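PDB 2H8G: 5'-Methylthioadenosine Nucleosidase from Arabidopsis thaliana, which belongs to the phosphorylase superfamily of mixed alpha/beta proteins and holds a bound adenine in this structure. Local coordinates for residues F159-L168 and F258-L267; F100-I111 and V206-P216. All coordinates share one frame; numbering follows the deposited sequence.

Contact 1: residues F159-L168 and F258-L267; sequences FSTPNLLKEL and FINGRNLSDL
The Phe258 ring lies between a helix and an arginine: the CA of Leu164 sits over one face as a CH-pi contact, 3.9 Å from the ring centroid, and the NE of Arg262, from the turn just after Phe258's helix, lies over the centre of the opposite face. Phe258 CZ in turn lies 3.3 Å above the guanidinium plane, offset toward its rim. With CG anti to the backbone N (chi1 180°), the ring projects across the first turns of helix 162-168, where Leu164 CB and the CB and CG of Glu167 also reach it. Phe159 behaves differently, directing its ring edge at the Leu264 carbonyl oxygen, with CE2 3.6 Å from O and nearly in plane; Leu267 CD1 reaches the same CE2 obliquely. A water donates to both Ser160 O and Leu264 O, linking the loop before helix 162-168 to the 3-10 turn 264-266.

Between the rings, the chain end meets the start of the helix. Leu164 N donates to Leu267 O (2.8 Å), and Asn163 N bonds weakly to OXT of Leu267. Asn163 ND2 adds a bond to Asp266 O at 3.1 Å; the acceptor is near the amide plane, but the donor stands well above the carbonyl plane, away from the lone pairs. Leu164 also packs on Leu132 of strand 130-138 and Val255 of helix 233-259.

Thr161, at the N-cap, makes no side-chain capping bond. The C-terminal carboxylate instead accepts from two first-turn N-H groups, and its negative charge is probably stabilised by the helix dipole.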
loop_
_atom_site.group_PDB
_atom_site.type_symbol
_atom_site.label_atom_id
_atom_site.label_comp_id
_atom_site.label_asym_id
_atom_site.label_seq_id
_atom_site.Cartn_x
_atom_site.Cartn_y
_atom_site.Cartn_z
ATOM N N PHE A 159 -14.942 2.133 13.215
ATOM C CA PHE A 159 -16.148 1.500 13.732
ATOM C C PHE A 159 -16.569 2.232 15.001
ATOM O O PHE A 159 -15.734 2.554 15.842
ATOM C CB PHE A 159 -15.870 0.030 14.042
ATOM C CG PHE A 159 -17.094 -0.757 14.395
ATOM C CD1 PHE A 159 -18.036 -1.072 13.423
ATOM C CD2 PHE A 159 -17.301 -1.192 15.698
ATOM C CE1 PHE A 159 -19.174 -1.815 13.742
ATOM C CE2 PHE A 159 -18.433 -1.934 16.028
ATOM C CZ PHE A 159 -19.370 -2.246 15.047
ATOM N N SER A 160 -17.865 2.493 15.134
ATOM C CA SER A 160 -18.388 3.200 16.297
ATOM C C SER A 160 -18.353 2.348 17.566
ATOM O O SER A 160 -18.914 1.255 17.605
ATOM C CB SER A 160 -19.822 3.657 16.021
ATOM O OG SER A 160 -20.312 4.464 17.078
ATOM N N THR A 161 -17.685 2.855 18.600
ATOM C CA THR A 161 -17.584 2.149 19.877
ATOM C C THR A 161 -17.902 3.125 21.014
ATOM O O THR A 161 -17.058 3.415 21.864
ATOM C CB THR A 161 -16.166 1.563 20.087
ATOM O OG1 THR A 161 -15.201 2.619 20.059
ATOM C CG2 THR A 161 -15.838 0.557 18.994
ATOM N N PRO A 162 -19.142 3.632 21.047
ATOM C CA PRO A 162 -19.588 4.583 22.068
ATOM C C PRO A 162 -19.436 4.112 23.512
ATOM O O PRO A 162 -19.006 4.880 24.374
ATOM C CB PRO A 162 -21.044 4.836 21.686
ATOM C CG PRO A 162 -21.462 3.522 21.098
ATOM C CD PRO A 162 -20.278 3.188 20.218
ATOM N N ASN A 163 -19.786 2.857 23.780
ATOM C CA ASN A 163 -19.678 2.332 25.139
ATOM C C ASN A 163 -18.229 2.190 25.585
ATOM O O ASN A 163 -17.902 2.430 26.749
ATOM C CB ASN A 163 -20.394 0.984 25.258
ATOM C CG ASN A 163 -21.892 1.104 25.078
ATOM O OD1 ASN A 163 -22.516 2.025 25.605
ATOM N ND2 ASN A 163 -22.479 0.168 24.344
ATOM N N LEU A 164 -17.358 1.800 24.660
ATOM C CA LEU A 164 -15.943 1.647 24.972
ATOM C C LEU A 164 -15.383 3.001 25.383
ATOM O O LEU A 164 -14.661 3.116 26.369
ATOM C CB LEU A 164 -15.184 1.120 23.747
ATOM C CG LEU A 164 -13.668 0.908 23.841
ATOM C CD1 LEU A 164 -13.213 0.049 22.667
ATOM C CD2 LEU A 164 -12.934 2.241 23.826
ATOM N N LEU A 165 -15.736 4.029 24.621
ATOM C CA LEU A 165 -15.265 5.379 24.886
ATOM C C LEU A 165 -15.800 5.919 26.215
ATOM O O LEU A 165 -15.095 6.627 26.931
ATOM C CB LEU A 165 -15.681 6.301 23.735
ATOM C CG LEU A 165 -15.045 7.689 23.651
ATOM C CD1 LEU A 165 -13.544 7.555 23.472
ATOM C CD2 LEU A 165 -15.646 8.453 22.480
ATOM N N LYS A 166 -17.040 5.572 26.541
ATOM C CA LYS A 166 -17.671 6.024 27.780
ATOM C C LYS A 166 -17.112 5.304 29.011
ATOM O O LYS A 166 -17.291 5.756 30.146
ATOM C CB LYS A 166 -19.187 5.812 27.691
ATOM C CG LYS A 166 -19.942 6.199 28.947
ATOM C CD LYS A 166 -19.668 7.643 29.320
ATOM C CE LYS A 166 -20.129 7.923 30.735
ATOM N NZ LYS A 166 -19.441 7.019 31.696
ATOM N N GLU A 167 -16.435 4.185 28.780
ATOM C CA GLU A 167 -15.854 3.391 29.856
ATOM C C GLU A 167 -14.383 3.720 30.071
ATOM O O GLU A 167 -13.936 3.925 31.202
ATOM C CB GLU A 167 -15.992 1.905 29.527
ATOM C CG GLU A 167 -15.222 0.973 30.446
ATOM C CD GLU A 167 -16.013 0.565 31.665
ATOM O OE1 GLU A 167 -16.335 1.443 32.495
ATOM O OE2 GLU A 167 -16.318 -0.640 31.788
ATOM N N LEU A 168 -13.629 3.767 28.978
ATOM C CA LEU A 168 -12.203 4.051 29.050
ATOM C C LEU A 168 -11.874 5.540 28.977
ATOM O O LEU A 168 -10.770 5.953 29.325
ATOM C CB LEU A 168 -11.467 3.301 27.936
ATOM C CG LEU A 168 -11.370 1.778 28.070
ATOM C CD1 LEU A 168 -12.747 1.152 28.100
ATOM C CD2 LEU A 168 -10.570 1.224 26.903
ATOM N N PHE A 258 -12.694 -5.246 27.711
ATOM C CA PHE A 258 -14.000 -4.625 27.513
ATOM C C PHE A 258 -14.768 -5.379 26.430
ATOM O O PHE A 258 -15.956 -5.670 26.579
ATOM C CB PHE A 258 -13.844 -3.169 27.077
ATOM C CG PHE A 258 -15.151 -2.467 26.844
ATOM C CD1 PHE A 258 -15.872 -1.940 27.910
ATOM C CD2 PHE A 258 -15.671 -2.350 25.560
ATOM C CE1 PHE A 258 -17.092 -1.305 27.700
ATOM C CE2 PHE A 258 -16.893 -1.717 25.340
ATOM C CZ PHE A 258 -17.603 -1.192 26.412
ATOM N N ILE A 259 -14.076 -5.683 25.336
ATOM C CA ILE A 259 -14.674 -6.393 24.208
ATOM C C ILE A 259 -15.146 -7.801 24.564
ATOM O O ILE A 259 -16.180 -8.258 24.077
ATOM C CB ILE A 259 -13.674 -6.494 23.035
ATOM C CG1 ILE A 259 -13.434 -5.103 22.445
ATOM C CG2 ILE A 259 -14.196 -7.451 21.969
ATOM C CD1 ILE A 259 -12.364 -5.076 21.372
ATOM N N ASN A 260 -14.386 -8.482 25.414
ATOM C CA ASN A 260 -14.723 -9.843 25.809
ATOM C C ASN A 260 -16.162 -9.969 26.299
ATOM O O ASN A 260 -16.623 -9.178 27.117
ATOM C CB ASN A 260 -13.751 -10.327 26.890
ATOM C CG ASN A 260 -14.037 -11.749 27.341
ATOM O OD1 ASN A 260 -14.751 -11.972 28.322
ATOM N ND2 ASN A 260 -13.491 -12.720 26.618
ATOM N N GLY A 261 -16.870 -10.961 25.769
ATOM C CA GLY A 261 -18.248 -11.191 26.165
ATOM C C GLY A 261 -19.272 -10.313 25.472
ATOM O O GLY A 261 -20.475 -10.557 25.573
ATOM N N ARG A 262 -18.807 -9.287 24.766
ATOM C CA ARG A 262 -19.708 -8.379 24.070
ATOM C C ARG A 262 -19.792 -8.704 22.587
ATOM O O ARG A 262 -18.891 -9.325 22.024
ATOM C CB ARG A 262 -19.226 -6.931 24.212
ATOM C CG ARG A 262 -19.314 -6.341 25.607
ATOM C CD ARG A 262 -18.689 -4.950 25.628
ATOM N NE ARG A 262 -18.710 -4.354 26.960
ATOM C CZ ARG A 262 -19.755 -3.726 27.487
ATOM N NH1 ARG A 262 -20.877 -3.600 26.791
ATOM N NH2 ARG A 262 -19.681 -3.232 28.714
ATOM N N ASN A 263 -20.887 -8.291 21.959
ATOM C CA ASN A 263 -21.040 -8.489 20.526
ATOM C C ASN A 263 -20.780 -7.118 19.907
ATOM O O ASN A 263 -20.775 -6.112 20.613
ATOM C CB ASN A 263 -22.440 -8.999 20.171
ATOM C CG ASN A 263 -23.540 -8.166 20.778
ATOM O OD1 ASN A 263 -23.571 -6.946 20.619
ATOM N ND2 ASN A 263 -24.459 -8.823 21.476
ATOM N N LEU A 264 -20.548 -7.078 18.600
ATOM C CA LEU A 264 -20.250 -5.821 17.919
ATOM C C LEU A 264 -21.165 -4.651 18.257
ATOM O O LEU A 264 -20.707 -3.510 18.346
ATOM C CB LEU A 264 -20.234 -6.041 16.404
ATOM C CG LEU A 264 -19.041 -6.858 15.899
ATOM C CD1 LEU A 264 -19.249 -7.209 14.439
ATOM C CD2 LEU A 264 -17.756 -6.062 16.080
ATOM N N SER A 265 -22.450 -4.925 18.452
ATOM C CA SER A 265 -23.405 -3.869 18.769
ATOM C C SER A 265 -23.280 -3.337 20.197
ATOM O O SER A 265 -23.792 -2.262 20.504
ATOM C CB SER A 265 -24.838 -4.361 18.534
ATOM O OG SER A 265 -25.168 -5.429 19.406
ATOM N N ASP A 266 -22.604 -4.081 21.070
ATOM C CA ASP A 266 -22.441 -3.660 22.463
ATOM C C ASP A 266 -21.182 -2.825 22.692
ATOM O O ASP A 266 -20.914 -2.403 23.817
ATOM C CB ASP A 266 -22.382 -4.875 23.401
ATOM C CG ASP A 266 -23.617 -5.752 23.318
ATOM O OD1 ASP A 266 -24.743 -5.213 23.295
ATOM O OD2 ASP A 266 -23.457 -6.991 23.295
ATOM N N LEU A 267 -20.410 -2.588 21.635
ATOM C CA LEU A 267 -19.170 -1.823 21.752
ATOM C C LEU A 267 -19.327 -0.318 21.980
ATOM O O LEU A 267 -18.364 0.282 22.502
ATOM C CB LEU A 267 -18.288 -2.067 20.526
ATOM C CG LEU A 267 -17.840 -3.512 20.290
ATOM C CD1 LEU A 267 -16.802 -3.537 19.176
ATOM C CD2 LEU A 267 -17.257 -4.096 21.565
ATOM O OXT LEU A 267 -20.382 0.250 21.624
HETATM O O HOH W 1 -20.957 -0.770 17.938
#

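Contact 2: residues F100-I111 and V206-P216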
loop_
_atom_site.group_PDB
_atom_site.type_symbol
_atom_site.label_atom_id
_atom_site.label_comp_id
_atom_site.label_asym_id
_atom_site.label_seq_id
_atom_site.Cartn_x
_atom_site.Cartn_y
_atom_site.Cartn_z
ATOM N N PHE A 100 -4.886 -7.409 4.771
ATOM C CA PHE A 100 -5.605 -8.194 3.779
ATOM C C PHE A 100 -5.426 -9.691 4.029
ATOM O O PHE A 100 -6.403 -10.434 4.108
ATOM C CB PHE A 100 -5.100 -7.853 2.374
ATOM C CG PHE A 100 -5.728 -8.678 1.287
ATOM C CD1 PHE A 100 -7.030 -8.427 0.865
ATOM C CD2 PHE A 100 -5.023 -9.721 0.697
ATOM C CE1 PHE A 100 -7.621 -9.209 -0.130
ATOM C CE2 PHE A 100 -5.604 -10.507 -0.296
ATOM C CZ PHE A 100 -6.904 -10.249 -0.707
ATOM N N ALA A 101 -4.178 -10.129 4.161
ATOM C CA ALA A 101 -3.897 -11.546 4.380
ATOM C C ALA A 101 -4.464 -12.062 5.702
ATOM O O ALA A 101 -4.989 -13.178 5.765
ATOM C CB ALA A 101 -2.390 -11.793 4.314
ATOM N N SER A 102 -4.363 -11.251 6.752
ATOM C CA SER A 102 -4.871 -11.627 8.070
ATOM C C SER A 102 -6.385 -11.792 8.064
ATOM O O SER A 102 -6.921 -12.703 8.705
ATOM C CB SER A 102 -4.473 -10.573 9.108
ATOM O OG SER A 102 -3.064 -10.501 9.216
ATOM N N ILE A 103 -7.079 -10.911 7.348
ATOM C CA ILE A 103 -8.533 -10.989 7.271
ATOM C C ILE A 103 -8.967 -12.265 6.557
ATOM O O ILE A 103 -9.853 -12.978 7.029
ATOM C CB ILE A 103 -9.129 -9.783 6.515
ATOM C CG1 ILE A 103 -8.977 -8.516 7.360
ATOM C CG2 ILE A 103 -10.607 -10.036 6.193
ATOM C CD1 ILE A 103 -9.409 -7.248 6.649
ATOM N N GLN A 104 -8.337 -12.556 5.424
ATOM C CA GLN A 104 -8.697 -13.745 4.653
ATOM C C GLN A 104 -8.346 -15.062 5.334
ATOM O O GLN A 104 -9.063 -16.054 5.186
ATOM C CB GLN A 104 -8.058 -13.684 3.261
ATOM C CG GLN A 104 -8.711 -12.641 2.365
ATOM C CD GLN A 104 -8.376 -12.811 0.900
ATOM O OE1 GLN A 104 -9.141 -12.391 0.026
ATOM N NE2 GLN A 104 -7.230 -13.417 0.616
ATOM N N ALA A 105 -7.258 -15.077 6.093
ATOM C CA ALA A 105 -6.843 -16.297 6.772
ATOM C C ALA A 105 -7.434 -16.469 8.169
ATOM O O ALA A 105 -7.853 -17.569 8.539
ATOM C CB ALA A 105 -5.328 -16.355 6.850
ATOM N N LEU A 106 -7.485 -15.382 8.934
ATOM C CA LEU A 106 -7.979 -15.432 10.308
ATOM C C LEU A 106 -9.459 -15.100 10.513
ATOM O O LEU A 106 -10.020 -15.405 11.564
ATOM C CB LEU A 106 -7.112 -14.518 11.183
ATOM C CG LEU A 106 -5.601 -14.729 11.021
ATOM C CD1 LEU A 106 -4.845 -13.805 11.964
ATOM C CD2 LEU A 106 -5.243 -16.187 11.299
ATOM N N LYS A 107 -10.082 -14.474 9.518
ATOM C CA LYS A 107 -11.498 -14.115 9.578
ATOM C C LYS A 107 -11.913 -13.535 10.933
ATOM O O LYS A 107 -12.803 -14.056 11.610
ATOM C CB LYS A 107 -12.345 -15.347 9.245
ATOM C CG LYS A 107 -11.872 -16.054 7.980
ATOM C CD LYS A 107 -12.680 -17.299 7.678
ATOM C CE LYS A 107 -12.000 -18.139 6.606
ATOM N NZ LYS A 107 -10.696 -18.686 7.085
ATOM N N PRO A 108 -11.275 -12.430 11.341
ATOM C CA PRO A 108 -11.575 -11.778 12.618
ATOM C C PRO A 108 -12.934 -11.083 12.615
ATOM O O PRO A 108 -13.489 -10.784 11.557
ATOM C CB PRO A 108 -10.424 -10.785 12.764
ATOM C CG PRO A 108 -10.190 -10.367 11.355
ATOM C CD PRO A 108 -10.238 -11.687 10.603
ATOM N N ASP A 109 -13.471 -10.837 13.805
ATOM C CA ASP A 109 -14.748 -10.150 13.925
ATOM C C ASP A 109 -14.487 -8.652 13.889
ATOM O O ASP A 109 -15.326 -7.870 13.449
ATOM C CB ASP A 109 -15.432 -10.502 15.248
ATOM C CG ASP A 109 -15.752 -11.977 15.364
ATOM O OD1 ASP A 109 -16.447 -12.505 14.473
ATOM O OD2 ASP A 109 -15.310 -12.605 16.349
ATOM N N ILE A 110 -13.306 -8.264 14.353
ATOM C CA ILE A 110 -12.926 -6.862 14.406
ATOM C C ILE A 110 -11.412 -6.737 14.358
ATOM O O ILE A 110 -10.690 -7.615 14.834
ATOM C CB ILE A 110 -13.475 -6.216 15.705
ATOM C CG1 ILE A 110 -13.157 -4.718 15.744
ATOM C CG2 ILE A 110 -12.903 -6.931 16.918
ATOM C CD1 ILE A 110 -13.969 -3.961 16.799
ATOM N N ILE A 111 -10.933 -5.645 13.767
ATOM C CA ILE A 111 -9.502 -5.395 13.656
ATOM C C ILE A 111 -9.145 -4.185 14.502
ATOM O O ILE A 111 -9.889 -3.213 14.544
ATOM C CB ILE A 111 -9.104 -5.078 12.199
ATOM C CG1 ILE A 111 -9.374 -6.287 11.307
ATOM C CG2 ILE A 111 -7.632 -4.679 12.134
ATOM C CD1 ILE A 111 -9.346 -5.964 9.836
ATOM N N VAL A 206 -4.916 0.599 6.513
ATOM C CA VAL A 206 -5.558 -0.502 7.219
ATOM C C VAL A 206 -7.071 -0.323 7.070
ATOM O O VAL A 206 -7.798 -1.294 6.838
ATOM C CB VAL A 206 -5.186 -0.510 8.721
ATOM C CG1 VAL A 206 -5.937 -1.631 9.444
ATOM C CG2 VAL A 206 -3.678 -0.708 8.879
ATOM N N ALA A 207 -7.542 0.918 7.193
ATOM C CA ALA A 207 -8.974 1.200 7.063
ATOM C C ALA A 207 -9.454 0.908 5.646
ATOM O O ALA A 207 -10.569 0.416 5.454
ATOM C CB ALA A 207 -9.263 2.656 7.430
ATOM N N TYR A 208 -8.620 1.205 4.652
ATOM C CA TYR A 208 -8.981 0.938 3.264
ATOM C C TYR A 208 -9.263 -0.554 3.065
ATOM O O TYR A 208 -10.296 -0.936 2.513
ATOM C CB TYR A 208 -7.854 1.377 2.325
ATOM C CG TYR A 208 -8.142 1.077 0.876
ATOM C CD1 TYR A 208 -9.100 1.806 0.174
ATOM C CD2 TYR A 208 -7.496 0.034 0.219
ATOM C CE1 TYR A 208 -9.411 1.502 -1.142
ATOM C CE2 TYR A 208 -7.802 -0.280 -1.105
ATOM C CZ TYR A 208 -8.761 0.461 -1.774
ATOM O OH TYR A 208 -9.075 0.168 -3.079
ATOM N N VAL A 209 -8.347 -1.402 3.526
ATOM C CA VAL A 209 -8.507 -2.843 3.378
ATOM C C VAL A 209 -9.676 -3.376 4.196
ATOM O O VAL A 209 -10.443 -4.214 3.716
ATOM C CB VAL A 209 -7.219 -3.585 3.800
ATOM C CG1 VAL A 209 -7.429 -5.099 3.722
ATOM C CG2 VAL A 209 -6.075 -3.159 2.903
ATOM N N ALA A 210 -9.814 -2.893 5.427
ATOM C CA ALA A 210 -10.907 -3.333 6.290
ATOM C C ALA A 210 -12.240 -3.006 5.626
ATOM O O ALA A 210 -13.184 -3.799 5.684
ATOM C CB ALA A 210 -10.811 -2.657 7.653
ATOM N N ASP A 211 -12.319 -1.846 4.982
ATOM C CA ASP A 211 -13.554 -1.466 4.303
ATOM C C ASP A 211 -13.809 -2.369 3.099
ATOM O O ASP A 211 -14.942 -2.789 2.861
ATOM C CB ASP A 211 -13.496 -0.001 3.861
ATOM C CG ASP A 211 -14.739 0.425 3.099
ATOM O OD1 ASP A 211 -14.658 0.572 1.862
ATOM O OD2 ASP A 211 -15.798 0.601 3.737
ATOM N N LEU A 212 -12.758 -2.684 2.347
ATOM C CA LEU A 212 -12.914 -3.547 1.176
ATOM C C LEU A 212 -13.488 -4.900 1.549
ATOM O O LEU A 212 -14.309 -5.459 0.819
ATOM C CB LEU A 212 -11.576 -3.785 0.473
ATOM C CG LEU A 212 -10.896 -2.676 -0.323
ATOM C CD1 LEU A 212 -9.666 -3.257 -1.006
ATOM C CD2 LEU A 212 -11.856 -2.106 -1.362
ATOM N N LEU A 213 -13.053 -5.426 2.688
ATOM C CA LEU A 213 -13.499 -6.738 3.139
ATOM C C LEU A 213 -14.585 -6.683 4.204
ATOM O O LEU A 213 -14.896 -7.691 4.844
ATOM C CB LEU A 213 -12.291 -7.543 3.627
ATOM C CG LEU A 213 -11.287 -7.854 2.511
ATOM C CD1 LEU A 213 -10.076 -8.565 3.085
ATOM C CD2 LEU A 213 -11.962 -8.709 1.440
ATOM N N LYS A 214 -15.157 -5.496 4.381
ATOM C CA LYS A 214 -16.240 -5.265 5.331
ATOM C C LYS A 214 -15.984 -5.780 6.744
ATOM O O LYS A 214 -16.831 -6.459 7.334
ATOM C CB LYS A 214 -17.535 -5.872 4.786
ATOM C CG LYS A 214 -18.071 -5.183 3.536
ATOM C CD LYS A 214 -18.498 -3.754 3.841
ATOM C CE LYS A 214 -19.304 -3.153 2.700
ATOM N NZ LYS A 214 -19.748 -1.761 3.007
ATOM N N ILE A 215 -14.819 -5.451 7.291
ATOM C CA ILE A 215 -14.469 -5.861 8.647
ATOM C C ILE A 215 -14.363 -4.602 9.502
ATOM O O ILE A 215 -13.665 -3.660 9.134
ATOM C CB ILE A 215 -13.104 -6.587 8.694
ATOM C CG1 ILE A 215 -13.116 -7.793 7.751
ATOM C CG2 ILE A 215 -12.798 -7.036 10.123
ATOM C CD1 ILE A 215 -14.181 -8.820 8.077
ATOM N N PRO A 216 -15.070 -4.560 10.643
ATOM C CA PRO A 216 -15.003 -3.378 11.510
ATOM C C PRO A 216 -13.570 -3.126 11.960
ATOM O O PRO A 216 -12.840 -4.069 12.267
ATOM C CB PRO A 216 -15.900 -3.759 12.686
ATOM C CG PRO A 216 -16.896 -4.694 12.070
ATOM C CD PRO A 216 -16.044 -5.541 11.154
#
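This is a buried, almost wholly apolar contact between two neighbouring helix-to-strand units of the alpha/beta fold of the phosphorylase superfamily. Helices 92-106 and 203-212 run side by side over the same sheet and lead into the adjacent parallel strands 110-119 and 217-226. The segments 100-106 and 206-212 approach to 10.2 Å between axes and cross at -33°.

Ile103 reaches from the first helix to the end of the second and the turn after it. Its CG2, anti to the backbone N, presses on Leu213 CD1 at 3.5 Å, tighter than usual for two carbons, and also meets Ile215 CG1 at 3.7 Å, where the two isoleucines slide past each other in opposite directions. Its CD1 reaches Val209 CG1 and the CA of Ala210. Phe100 brings its CB and ring edge to Val209 CG1, while Leu213 CD1 approaches Phe100 CD1 obliquely, the side chains of Phe100 and Leu213 crossing at about a right angle. Beyond this pair lies the dimer interface: the Phe100 ring meets that of Trp62 of the second subunit, and Leu213 packs on Leu60 of that subunit.

A Schellman motif closes the second helix, with Lys214 at its positive-phi C' position and Ile215 N bonded to Ala210 O. This turn delivers Ile215 to the sheet side of the interface, where its CG2 packs 3.6 Å from Ile111 CD1, crossing it at about a right angle. Ile111 CD1 also touches Ala210 CB, and Pro216 CD rests against Asp109 O.

Where the chains come together as parallel strands, Ile111 N donates to the O of Pro216, the residue just before strand 217-226, 2.9 Å long, in the carbonyl plane and nearly straight at 164°; Ile110 CA makes a CA-H...O contact to the same oxygen.

Overall arrangement
Contact 2 is core: it joins two helices and the connections that lead into their parallel strands, through aliphatic packing and one backbone bond. Contact 1 lies nearer the surface, its centre about 17 Å from the centre of the chain, against about 13 Å for contact 2, and relies more on polar groups: a terminal carboxylate, a side-chain amide and a bridging water. The two share no helix or strand, but they touch where the C-terminal tail and the loop of Phe159 meet the beginnings of the central strands. There Phe159 CD1 packs on Pro216 CB at 3.5 Å, and Leu267 CD1 on Ile110 CD1 at 3.7 Å. Along the sequence their segments alternate.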